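Local atomic coordinates of uncharacterized protein (Listeria monocytogenes, PDB entry 3MAB), a protein that is of unknown function but belongs to the TfoX C-terminal family, whose relation to helix-hairpin-helix domains suggests possible DNA binding. Residues B[9-20]-B[57-67]. The protein carries 2 engineered substitutions. Sequence-based numbering, arbitrary orientation.
Sequences LPNIGKVLEQDL and ALEGAVQGIRW
The flat amide of Asn11 meets the Trp67 indole obliquely, the two planes 56° apart, with Asn11 OD1 3.2 Å from Trp67 CD1. Its two ends serve opposite needs. Asn11 ND2 gives a hydrogen to Ile65 O (2.9 Å), near the amide plane, and a weak second one to Ala57 O. Asn11 OD1 accepts the N-H of Trp67 N at 3.0 Å, the donor tilted 32° from the carbonyl plane. Asparagine, donor and acceptor on one short stem, thus ties the last turns of helix 52-63 to the loop that follows. Gly60, lacking a side chain, lets Asn11 ND2 lie close against the helix backbone. Asn11 also takes the positive phi of the type II turn Leu9 to Ile12, next to Pro10. The proline ring rests on Gly64, whose positive phi closes the helix in a Schellman motif, with Pro10 CG 3.7 Å from Gly64 C.

Small Ala61 admits both the Pro10 carbonyl and Ile12, Ile12 CD1 lying 3.5 Å from Ala61 CB. Farther along, Leu20 and Leu58 lie alongside with their chains running opposite ways, Leu20 CD2 to Leu58 CD2 3.8 Å.

The short axes of helices 14-20 and 57-63 run nearly perpendicular (87°), bridged by Leu16 and Leu20 against Ala57 and Leu58. Arg66 reaches away to form a salt bridge with Asp19 of the second subunit, while helix 28-46 packs on Leu9, Ile12, Leu16 and Leu58.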
loop_
_atom_site.group_PDB
_atom_site.type_symbol
_atom_site.label_atom_id
_atom_site.label_comp_id
_atom_site.label_asym_id
_atom_site.label_seq_id
_atom_site.Cartn_x
_atom_site.Cartn_y
_atom_site.Cartn_z
ATOM N N LEU B 9 0.655 -3.054 -6.023
ATOM C CA LEU B 9 0.327 -1.956 -5.103
ATOM C C LEU B 9 -0.151 -2.472 -3.765
ATOM O O LEU B 9 -0.751 -3.563 -3.663
ATOM C CB LEU B 9 -0.769 -1.098 -5.653
ATOM C CG LEU B 9 -0.530 -0.493 -7.021
ATOM C CD1 LEU B 9 -1.743 0.317 -7.427
ATOM C CD2 LEU B 9 0.770 0.324 -7.193
ATOM N N PRO B 10 0.093 -1.684 -2.695
ATOM C CA PRO B 10 -0.403 -2.130 -1.373
ATOM C C PRO B 10 -1.914 -2.434 -1.397
ATOM O O PRO B 10 -2.690 -1.674 -2.023
ATOM C CB PRO B 10 -0.101 -0.944 -0.449
ATOM C CG PRO B 10 0.716 -0.016 -1.259
ATOM C CD PRO B 10 0.706 -0.350 -2.654
ATOM N N ASN B 11 -2.339 -3.490 -0.706
ATOM C CA ASN B 11 -3.727 -3.910 -0.515
ATOM C C ASN B 11 -4.449 -4.503 -1.692
ATOM O O ASN B 11 -5.597 -4.895 -1.521
ATOM C CB ASN B 11 -4.574 -2.727 0.015
ATOM C CG ASN B 11 -3.825 -1.890 1.018
ATOM O OD1 ASN B 11 -3.438 -2.392 2.061
ATOM N ND2 ASN B 11 -3.579 -0.619 0.684
ATOM N N ILE B 12 -3.844 -4.512 -2.869
ATOM C CA ILE B 12 -4.519 -5.028 -4.062
ATOM C C ILE B 12 -4.180 -6.475 -4.316
ATOM O O ILE B 12 -3.095 -6.739 -4.803
ATOM C CB ILE B 12 -4.239 -4.153 -5.306
ATOM C CG1 ILE B 12 -4.582 -2.708 -4.978
ATOM C CG2 ILE B 12 -5.100 -4.689 -6.491
ATOM C CD1 ILE B 12 -4.670 -1.756 -6.147
ATOM N N GLY B 13 -5.112 -7.378 -3.973
ATOM C CA GLY B 13 -4.996 -8.797 -4.279
ATOM C C GLY B 13 -5.360 -9.101 -5.703
ATOM O O GLY B 13 -5.792 -8.241 -6.452
ATOM N N LYS B 14 -5.230 -10.369 -6.073
ATOM C CA LYS B 14 -5.358 -10.693 -7.486
ATOM C C LYS B 14 -6.811 -10.473 -7.927
ATOM O O LYS B 14 -7.062 -9.970 -9.008
ATOM C CB LYS B 14 -4.838 -12.109 -7.773
ATOM C CG LYS B 14 -3.324 -12.250 -7.576
ATOM C CD LYS B 14 -2.895 -12.180 -6.106
ATOM C CE LYS B 14 -1.586 -12.896 -5.834
ATOM N NZ LYS B 14 -1.372 -13.097 -4.364
ATOM N N VAL B 15 -7.765 -10.795 -7.094
ATOM C CA VAL B 15 -9.143 -10.651 -7.430
ATOM C C VAL B 15 -9.600 -9.183 -7.535
ATOM O O VAL B 15 -10.338 -8.763 -8.442
ATOM C CB VAL B 15 -9.948 -11.498 -6.437
ATOM C CG1 VAL B 15 -11.389 -11.189 -6.558
ATOM C CG2 VAL B 15 -9.620 -13.039 -6.647
ATOM N N LEU B 16 -9.153 -8.359 -6.618
ATOM C CA LEU B 16 -9.417 -6.927 -6.752
ATOM C C LEU B 16 -8.745 -6.333 -8.016
ATOM O O LEU B 16 -9.339 -5.486 -8.672
ATOM C CB LEU B 16 -8.965 -6.182 -5.495
ATOM C CG LEU B 16 -9.196 -4.687 -5.413
ATOM C CD1 LEU B 16 -10.673 -4.288 -5.736
ATOM C CD2 LEU B 16 -8.796 -4.139 -4.043
ATOM N N GLU B 17 -7.521 -6.780 -8.348
ATOM C CA GLU B 17 -6.875 -6.371 -9.595
ATOM C C GLU B 17 -7.824 -6.752 -10.753
ATOM O O GLU B 17 -8.024 -5.960 -11.637
ATOM C CB GLU B 17 -5.498 -7.035 -9.781
ATOM C CG GLU B 17 -4.902 -6.862 -11.228
ATOM C CD GLU B 17 -3.512 -7.410 -11.361
ATOM O OE1 GLU B 17 -3.362 -8.625 -11.291
ATOM O OE2 GLU B 17 -2.565 -6.606 -11.441
ATOM N N GLN B 18 -8.351 -7.982 -10.785
ATOM C CA GLN B 18 -9.230 -8.430 -11.870
ATOM C C GLN B 18 -10.479 -7.564 -11.901
ATOM O O GLN B 18 -10.954 -7.197 -12.956
ATOM C CB GLN B 18 -9.602 -9.902 -11.711
ATOM C CG GLN B 18 -8.467 -10.797 -11.929
ATOM C CD GLN B 18 -8.717 -12.230 -11.499
ATOM O OE1 GLN B 18 -9.519 -12.527 -10.575
ATOM N NE2 GLN B 18 -8.005 -13.139 -12.144
ATOM N N ASP B 19 -11.024 -7.245 -10.736
ATOM C CA ASP B 19 -12.259 -6.399 -10.691
ATOM C C ASP B 19 -11.991 -4.989 -11.234
ATOM O O ASP B 19 -12.796 -4.449 -11.990
ATOM C CB ASP B 19 -12.824 -6.311 -9.261
ATOM C CG ASP B 19 -13.401 -7.654 -8.785
ATOM O OD1 ASP B 19 -13.727 -8.542 -9.618
ATOM O OD2 ASP B 19 -13.535 -7.790 -7.541
ATOM N N LEU B 20 -10.818 -4.448 -10.884
ATOM C CA LEU B 20 -10.447 -3.156 -11.393
ATOM C C LEU B 20 -10.349 -3.202 -12.943
ATOM O O LEU B 20 -10.872 -2.353 -13.616
ATOM C CB LEU B 20 -9.157 -2.680 -10.782
ATOM C CG LEU B 20 -9.253 -2.113 -9.367
ATOM C CD1 LEU B 20 -7.829 -2.019 -8.817
ATOM C CD2 LEU B 20 -9.954 -0.748 -9.319
ATOM N N ALA B 57 -8.834 -0.518 0.777
ATOM C CA ALA B 57 -7.722 -1.053 -0.008
ATOM C C ALA B 57 -7.339 -0.158 -1.151
ATOM O O ALA B 57 -6.165 0.111 -1.394
ATOM C CB ALA B 57 -8.065 -2.460 -0.540
ATOM N N LEU B 58 -8.339 0.362 -1.842
ATOM C CA LEU B 58 -8.142 1.207 -2.983
ATOM C C LEU B 58 -7.513 2.541 -2.579
ATOM O O LEU B 58 -6.594 3.029 -3.235
ATOM C CB LEU B 58 -9.442 1.450 -3.742
ATOM C CG LEU B 58 -9.975 0.242 -4.444
ATOM C CD1 LEU B 58 -11.380 0.519 -4.944
ATOM C CD2 LEU B 58 -9.149 -0.166 -5.638
ATOM N N GLU B 59 -7.987 3.156 -1.480
ATOM C CA GLU B 59 -7.392 4.419 -1.037
ATOM C C GLU B 59 -5.984 4.215 -0.570
ATOM O O GLU B 59 -5.098 5.021 -0.866
ATOM C CB GLU B 59 -8.224 5.079 0.075
ATOM C CG GLU B 59 -7.717 6.394 0.590
ATOM C CD GLU B 59 -7.686 7.502 -0.439
ATOM O OE1 GLU B 59 -8.494 7.448 -1.383
ATOM O OE2 GLU B 59 -6.916 8.481 -0.286
ATOM N N GLY B 60 -5.733 3.123 0.157
ATOM C CA GLY B 60 -4.388 2.808 0.580
ATOM C C GLY B 60 -3.491 2.595 -0.654
ATOM O O GLY B 60 -2.371 3.090 -0.699
ATOM N N ALA B 61 -3.987 1.921 -1.659
ATOM C CA ALA B 61 -3.201 1.748 -2.901
ATOM C C ALA B 61 -2.818 3.088 -3.530
ATOM O O ALA B 61 -1.650 3.305 -3.901
ATOM C CB ALA B 61 -3.957 0.855 -3.896
ATOM N N VAL B 62 -3.791 3.982 -3.632
ATOM C CA VAL B 62 -3.584 5.323 -4.173
ATOM C C VAL B 62 -2.524 6.087 -3.394
ATOM O O VAL B 62 -1.651 6.768 -3.981
ATOM C CB VAL B 62 -4.921 6.102 -4.244
ATOM C CG1 VAL B 62 -4.696 7.591 -4.567
ATOM C CG2 VAL B 62 -5.892 5.431 -5.293
ATOM N N GLN B 63 -2.562 5.954 -2.073
ATOM C CA GLN B 63 -1.620 6.639 -1.191
ATOM C C GLN B 63 -0.323 5.934 -1.055
ATOM O O GLN B 63 0.604 6.461 -0.426
ATOM C CB GLN B 63 -2.247 6.864 0.199
ATOM C CG GLN B 63 -3.330 7.865 0.143
ATOM C CD GLN B 63 -3.723 8.365 1.514
ATOM O OE1 GLN B 63 -2.853 8.437 2.407
ATOM N NE2 GLN B 63 -4.983 8.725 1.705
ATOM N N GLY B 64 -0.192 4.723 -1.598
ATOM C CA GLY B 64 1.017 3.953 -1.419
ATOM C C GLY B 64 1.298 3.388 -0.032
ATOM O O GLY B 64 2.462 3.190 0.369
ATOM N N ILE B 65 0.237 3.030 0.688
ATOM C CA ILE B 65 0.345 2.522 2.055
ATOM C C ILE B 65 -0.596 1.372 2.339
ATOM O O ILE B 65 -1.660 1.326 1.730
ATOM C CB ILE B 65 0.114 3.627 3.120
ATOM C CG1 ILE B 65 -1.296 4.173 3.058
ATOM C CG2 ILE B 65 1.108 4.774 2.961
ATOM C CD1 ILE B 65 -1.646 5.201 4.192
ATOM N N ARG B 66 -0.264 0.481 3.285
ATOM C CA ARG B 66 -1.237 -0.484 3.771
ATOM C C ARG B 66 -2.407 0.303 4.328
ATOM O O ARG B 66 -2.219 1.348 4.949
ATOM C CB ARG B 66 -0.689 -1.537 4.759
ATOM C CG ARG B 66 -0.228 -1.030 6.084
ATOM C CD ARG B 66 0.512 -2.201 6.758
ATOM N NE ARG B 66 0.857 -1.953 8.139
ATOM C CZ ARG B 66 1.885 -1.217 8.545
ATOM N NH1 ARG B 66 2.666 -0.594 7.676
ATOM N NH2 ARG B 66 2.112 -1.071 9.842
ATOM N N TRP B 67 -3.618 -0.180 4.077
ATOM C CA TRP B 67 -4.811 0.557 4.440
ATOM C C TRP B 67 -4.868 0.771 5.936
ATOM O O TRP B 67 -5.468 1.725 6.376
ATOM C CB TRP B 67 -6.150 -0.113 3.954
ATOM C CG TRP B 67 -6.365 -1.483 4.530
ATOM C CD1 TRP B 67 -6.002 -2.687 3.979
ATOM C CD2 TRP B 67 -6.947 -1.787 5.782
ATOM N NE1 TRP B 67 -6.268 -3.723 4.848
ATOM C CE2 TRP B 67 -6.861 -3.198 5.965
ATOM C CE3 TRP B 67 -7.517 -1.009 6.802
ATOM C CZ2 TRP B 67 -7.360 -3.842 7.099
ATOM C CZ3 TRP B 67 -8.004 -1.652 7.941
ATOM C CH2 TRP B 67 -7.923 -3.066 8.077
#